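Local structure of putative drug/sodium antiporter (Escherichia coli, 4Z3N) at residues Leu31-Met43 and Phe301-Leu313. The protein probably works as a membrane antiporter of the MATE family and is linked to transport of the genotoxin colibactin. Residues are numbered along the deposited sequence; the frame is centred on the assembly and turned at random.
Sequences LLLRMALPMFVGM and FIITPMLAIATAL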
loop_
_atom_site.group_PDB
_atom_site.type_symbol
_atom_site.label_atom_id
_atom_site.label_comp_id
_atom_site.label_asym_id
_atom_site.label_seq_id
_atom_site.Cartn_x
_atom_site.Cartn_y
_atom_site.Cartn_z
ATOM N N LEU A 31 -9.709 -20.343 -1.505
ATOM C CA LEU A 31 -9.841 -19.309 -2.519
ATOM C C LEU A 31 -8.983 -18.068 -2.202
ATOM O O LEU A 31 -8.216 -17.621 -3.049
ATOM C CB LEU A 31 -11.315 -18.933 -2.680
ATOM C CG LEU A 31 -11.613 -17.782 -3.637
ATOM C CD1 LEU A 31 -11.103 -18.059 -5.060
ATOM C CD2 LEU A 31 -13.118 -17.409 -3.617
ATOM N N LEU A 32 -9.086 -17.527 -0.989
ATOM C CA LEU A 32 -8.295 -16.355 -0.626
ATOM C C LEU A 32 -6.777 -16.624 -0.599
ATOM O O LEU A 32 -5.977 -15.762 -0.988
ATOM C CB LEU A 32 -8.738 -15.811 0.734
ATOM C CG LEU A 32 -10.076 -15.085 0.782
ATOM C CD1 LEU A 32 -10.503 -14.888 2.224
ATOM C CD2 LEU A 32 -10.004 -13.751 0.057
ATOM N N LEU A 33 -6.376 -17.799 -0.130
ATOM C CA LEU A 33 -4.957 -18.095 0.001
ATOM C C LEU A 33 -4.306 -18.272 -1.336
ATOM O O LEU A 33 -3.192 -17.811 -1.554
ATOM C CB LEU A 33 -4.731 -19.353 0.821
ATOM C CG LEU A 33 -4.681 -19.153 2.322
ATOM C CD1 LEU A 33 -4.369 -20.494 2.956
ATOM C CD2 LEU A 33 -3.639 -18.087 2.649
ATOM N N ARG A 34 -4.992 -18.965 -2.236
ATOM C CA ARG A 34 -4.406 -19.255 -3.534
ATOM C C ARG A 34 -4.247 -17.979 -4.339
ATOM O O ARG A 34 -3.402 -17.888 -5.225
ATOM C CB ARG A 34 -5.254 -20.248 -4.297
ATOM C CG ARG A 34 -6.177 -19.597 -5.254
ATOM C CD ARG A 34 -7.276 -20.565 -5.624
ATOM N NE ARG A 34 -7.113 -21.066 -6.978
ATOM C CZ ARG A 34 -7.937 -21.934 -7.542
ATOM N NH1 ARG A 34 -8.975 -22.399 -6.851
ATOM N NH2 ARG A 34 -7.716 -22.335 -8.789
ATOM N N MET A 35 -5.092 -17.007 -4.045
ATOM C CA MET A 35 -4.988 -15.698 -4.645
ATOM C C MET A 35 -3.998 -14.798 -3.928
ATOM O O MET A 35 -3.298 -14.003 -4.569
ATOM C CB MET A 35 -6.353 -15.047 -4.675
ATOM C CG MET A 35 -7.307 -15.727 -5.618
ATOM S SD MET A 35 -8.913 -14.957 -5.532
ATOM C CE MET A 35 -8.601 -13.399 -6.354
ATOM N N ALA A 36 -3.940 -14.903 -2.600
ATOM C CA ALA A 36 -3.090 -14.000 -1.811
ATOM C C ALA A 36 -1.636 -14.416 -1.789
ATOM O O ALA A 36 -0.781 -13.573 -1.581
ATOM C CB ALA A 36 -3.598 -13.875 -0.399
ATOM N N LEU A 37 -1.343 -15.702 -1.967
ATOM C CA LEU A 37 0.050 -16.157 -1.856
ATOM C C LEU A 37 0.934 -15.657 -3.000
ATOM O O LEU A 37 2.040 -15.177 -2.752
ATOM C CB LEU A 37 0.135 -17.678 -1.766
ATOM C CG LEU A 37 -0.079 -18.311 -0.382
ATOM C CD1 LEU A 37 0.376 -19.758 -0.405
ATOM C CD2 LEU A 37 0.625 -17.540 0.739
ATOM N N PRO A 38 0.459 -15.776 -4.254
ATOM C CA PRO A 38 1.184 -15.198 -5.396
ATOM C C PRO A 38 1.425 -13.714 -5.217
ATOM O O PRO A 38 2.470 -13.203 -5.612
ATOM C CB PRO A 38 0.240 -15.437 -6.576
ATOM C CG PRO A 38 -0.584 -16.608 -6.167
ATOM C CD PRO A 38 -0.734 -16.525 -4.679
ATOM N N MET A 39 0.438 -13.038 -4.632
ATOM C CA MET A 39 0.485 -11.596 -4.394
ATOM C C MET A 39 1.551 -11.258 -3.368
ATOM O O MET A 39 2.247 -10.253 -3.483
ATOM C CB MET A 39 -0.876 -11.067 -3.921
ATOM C CG MET A 39 -0.923 -9.554 -3.802
ATOM S SD MET A 39 -0.462 -8.673 -5.322
ATOM C CE MET A 39 -1.901 -8.956 -6.348
ATOM N N PHE A 40 1.668 -12.111 -2.360
ATOM C CA PHE A 40 2.699 -11.943 -1.366
ATOM C C PHE A 40 4.099 -12.177 -1.962
ATOM O O PHE A 40 5.050 -11.486 -1.593
ATOM C CB PHE A 40 2.447 -12.874 -0.177
ATOM C CG PHE A 40 3.401 -12.670 0.960
ATOM C CD1 PHE A 40 3.306 -11.551 1.775
ATOM C CD2 PHE A 40 4.407 -13.591 1.212
ATOM C CE1 PHE A 40 4.204 -11.357 2.841
ATOM C CE2 PHE A 40 5.318 -13.402 2.270
ATOM C CZ PHE A 40 5.207 -12.288 3.084
ATOM N N VAL A 41 4.236 -13.129 -2.880
ATOM C CA VAL A 41 5.545 -13.376 -3.484
ATOM C C VAL A 41 5.942 -12.140 -4.272
ATOM O O VAL A 41 7.088 -11.687 -4.217
ATOM C CB VAL A 41 5.564 -14.622 -4.412
ATOM C CG1 VAL A 41 6.832 -14.638 -5.254
ATOM C CG2 VAL A 41 5.453 -15.908 -3.596
ATOM N N GLY A 42 4.967 -11.587 -4.988
ATOM C CA GLY A 42 5.163 -10.362 -5.744
ATOM C C GLY A 42 5.653 -9.237 -4.853
ATOM O O GLY A 42 6.471 -8.413 -5.263
ATOM N N MET A 43 5.158 -9.211 -3.619
ATOM C CA MET A 43 5.513 -8.141 -2.704
ATOM C C MET A 43 6.931 -8.341 -2.197
ATOM O O MET A 43 7.641 -7.384 -1.981
ATOM C CB MET A 43 4.519 -8.062 -1.551
ATOM C CG MET A 43 3.186 -7.448 -1.945
ATOM S SD MET A 43 1.924 -7.530 -0.647
ATOM C CE MET A 43 0.427 -7.541 -1.629
ATOM N N PHE A 301 6.925 -4.903 7.411
ATOM C CA PHE A 301 6.948 -6.270 6.905
ATOM C C PHE A 301 5.891 -7.168 7.578
ATOM O O PHE A 301 5.281 -8.008 6.929
ATOM C CB PHE A 301 8.332 -6.914 7.075
ATOM C CG PHE A 301 8.284 -8.431 7.060
ATOM C CD1 PHE A 301 7.994 -9.125 5.878
ATOM C CD2 PHE A 301 8.486 -9.162 8.230
ATOM C CE1 PHE A 301 7.922 -10.520 5.855
ATOM C CE2 PHE A 301 8.419 -10.558 8.217
ATOM C CZ PHE A 301 8.134 -11.237 7.023
ATOM N N ILE A 302 5.692 -6.995 8.878
ATOM C CA ILE A 302 4.758 -7.820 9.630
ATOM C C ILE A 302 3.341 -7.666 9.085
ATOM O O ILE A 302 2.504 -8.586 9.126
ATOM C CB ILE A 302 4.772 -7.451 11.131
ATOM C CG1 ILE A 302 6.076 -7.918 11.782
ATOM C CG2 ILE A 302 3.539 -8.028 11.861
ATOM C CD1 ILE A 302 6.265 -7.368 13.183
ATOM N N ILE A 303 3.094 -6.488 8.546
ATOM C CA ILE A 303 1.763 -6.105 8.129
ATOM C C ILE A 303 1.482 -6.537 6.677
ATOM O O ILE A 303 0.328 -6.553 6.233
ATOM C CB ILE A 303 1.607 -4.575 8.349
ATOM C CG1 ILE A 303 1.658 -4.261 9.839
ATOM C CG2 ILE A 303 0.393 -3.980 7.642
ATOM C CD1 ILE A 303 1.780 -2.784 10.138
ATOM N N THR A 304 2.535 -6.917 5.954
ATOM C CA THR A 304 2.426 -7.156 4.511
ATOM C C THR A 304 1.526 -8.353 4.160
ATOM O O THR A 304 0.805 -8.286 3.176
ATOM C CB THR A 304 3.826 -7.333 3.824
ATOM O OG1 THR A 304 4.677 -8.171 4.610
ATOM C CG2 THR A 304 4.508 -5.998 3.644
ATOM N N PRO A 305 1.558 -9.443 4.956
ATOM C CA PRO A 305 0.662 -10.575 4.677
ATOM C C PRO A 305 -0.825 -10.181 4.702
ATOM O O PRO A 305 -1.645 -10.791 4.013
ATOM C CB PRO A 305 0.995 -11.574 5.799
ATOM C CG PRO A 305 1.674 -10.797 6.828
ATOM C CD PRO A 305 2.408 -9.710 6.125
ATOM N N MET A 306 -1.157 -9.152 5.470
ATOM C CA MET A 306 -2.522 -8.640 5.496
ATOM C C MET A 306 -2.863 -7.800 4.245
ATOM O O MET A 306 -4.023 -7.754 3.805
ATOM C CB MET A 306 -2.730 -7.842 6.778
ATOM C CG MET A 306 -3.664 -6.675 6.681
ATOM S SD MET A 306 -3.144 -5.427 7.884
ATOM C CE MET A 306 -2.948 -6.415 9.365
ATOM N N LEU A 307 -1.853 -7.147 3.671
ATOM C CA LEU A 307 -2.047 -6.399 2.431
ATOM C C LEU A 307 -2.251 -7.365 1.262
ATOM O O LEU A 307 -3.023 -7.091 0.346
ATOM C CB LEU A 307 -0.862 -5.467 2.157
ATOM C CG LEU A 307 -0.601 -4.325 3.149
ATOM C CD1 LEU A 307 0.559 -3.487 2.690
ATOM C CD2 LEU A 307 -1.816 -3.466 3.320
ATOM N N ALA A 308 -1.558 -8.500 1.316
ATOM C CA ALA A 308 -1.722 -9.574 0.337
ATOM C C ALA A 308 -3.138 -10.176 0.346
ATOM O O ALA A 308 -3.767 -10.326 -0.708
ATOM C CB ALA A 308 -0.699 -10.658 0.588
ATOM N N ILE A 309 -3.618 -10.544 1.529
ATOM C CA ILE A 309 -4.985 -11.034 1.707
ATOM C C ILE A 309 -6.054 -9.981 1.284
ATOM O O ILE A 309 -7.056 -10.323 0.648
ATOM C CB ILE A 309 -5.200 -11.479 3.180
ATOM C CG1 ILE A 309 -4.171 -12.548 3.545
ATOM C CG2 ILE A 309 -6.623 -11.990 3.403
ATOM C CD1 ILE A 309 -4.201 -12.980 5.002
ATOM N N ALA A 310 -5.808 -8.713 1.613
ATOM C CA ALA A 310 -6.665 -7.607 1.208
ATOM C C ALA A 310 -6.874 -7.577 -0.295
ATOM O O ALA A 310 -8.004 -7.332 -0.766
ATOM C CB ALA A 310 -6.081 -6.263 1.672
ATOM N N THR A 311 -5.794 -7.789 -1.049
ATOM C CA THR A 311 -5.879 -7.674 -2.499
ATOM C C THR A 311 -6.761 -8.803 -3.012
ATOM O O THR A 311 -7.535 -8.605 -3.953
ATOM C CB THR A 311 -4.471 -7.720 -3.254
ATOM O OG1 THR A 311 -3.848 -9.000 -3.092
ATOM C CG2 THR A 311 -3.539 -6.614 -2.811
ATOM N N ALA A 312 -6.652 -9.970 -2.366
ATOM C CA ALA A 312 -7.393 -11.172 -2.763
ATOM C C ALA A 312 -8.873 -10.997 -2.475
ATOM O O ALA A 312 -9.724 -11.516 -3.194
ATOM C CB ALA A 312 -6.859 -12.405 -2.040
ATOM N N LEU A 313 -9.148 -10.245 -1.415
ATOM C CA LEU A 313 -10.490 -10.053 -0.908
ATOM C C LEU A 313 -11.275 -9.097 -1.788
ATOM O O LEU A 313 -12.496 -9.228 -1.916
ATOM C CB LEU A 313 -10.455 -9.533 0.534
ATOM C CG LEU A 313 -11.843 -9.265 1.127
ATOM C CD1 LEU A 313 -12.645 -10.573 1.332
ATOM C CD2 LEU A 313 -11.723 -8.496 2.407
#
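The first torsion of Phe40 (chi1 -175°) sets CG opposite the backbone N, whereas that of Met43 sets CG opposite the carbonyl carbon, and both side chains reach helix 301-313 as knobs into neighbouring holes. The helices 31-43 and 301-313, each kinked at a proline, belong to predicted transmembrane helices of the MATE fold; their axes come within 7.9 Å and cross at 126°. Phe40 sits among Phe301, Thr304, Pro305 and Ala308. Its ring presents an edge to Thr304, with CE1 3.7 Å from OG1, and the CB of Ala308 and CE1 of Phe301 also lie near the ring plane. Met43 plants its methyl CE 3.6 Å from Ala308 CA, with SD nearer Thr304 O and the side chain as a whole lodged among Ala308, Thr304, Leu307 and Thr311.

Ala36, Ala308 and Ala312 let the backbones come close, and the CA atoms of Ala36 and Ile309 are the nearest pair across the two segments, 5.0 Å apart. Here Ala36 CB rests on Ala308 O at 3.6 Å, while the methyl of Ala312 fits against Leu32 O and Met35 CB. The CD2 branch of Leu32 carries the apolar packing on to Leu313. No hydrogen bond joins the two segments, and the interface is mostly buried. Beyond it, helix 181-204 packs on Met39 and helix 326-358 on Ile309.

Met39 lays its chain across Thr311. The hydroxyl it meets is tethered within its own helix, Thr311 OG1 donating to Ala308 O over 2.7 Å, with the donor tilted 22° from the carbonyl plane.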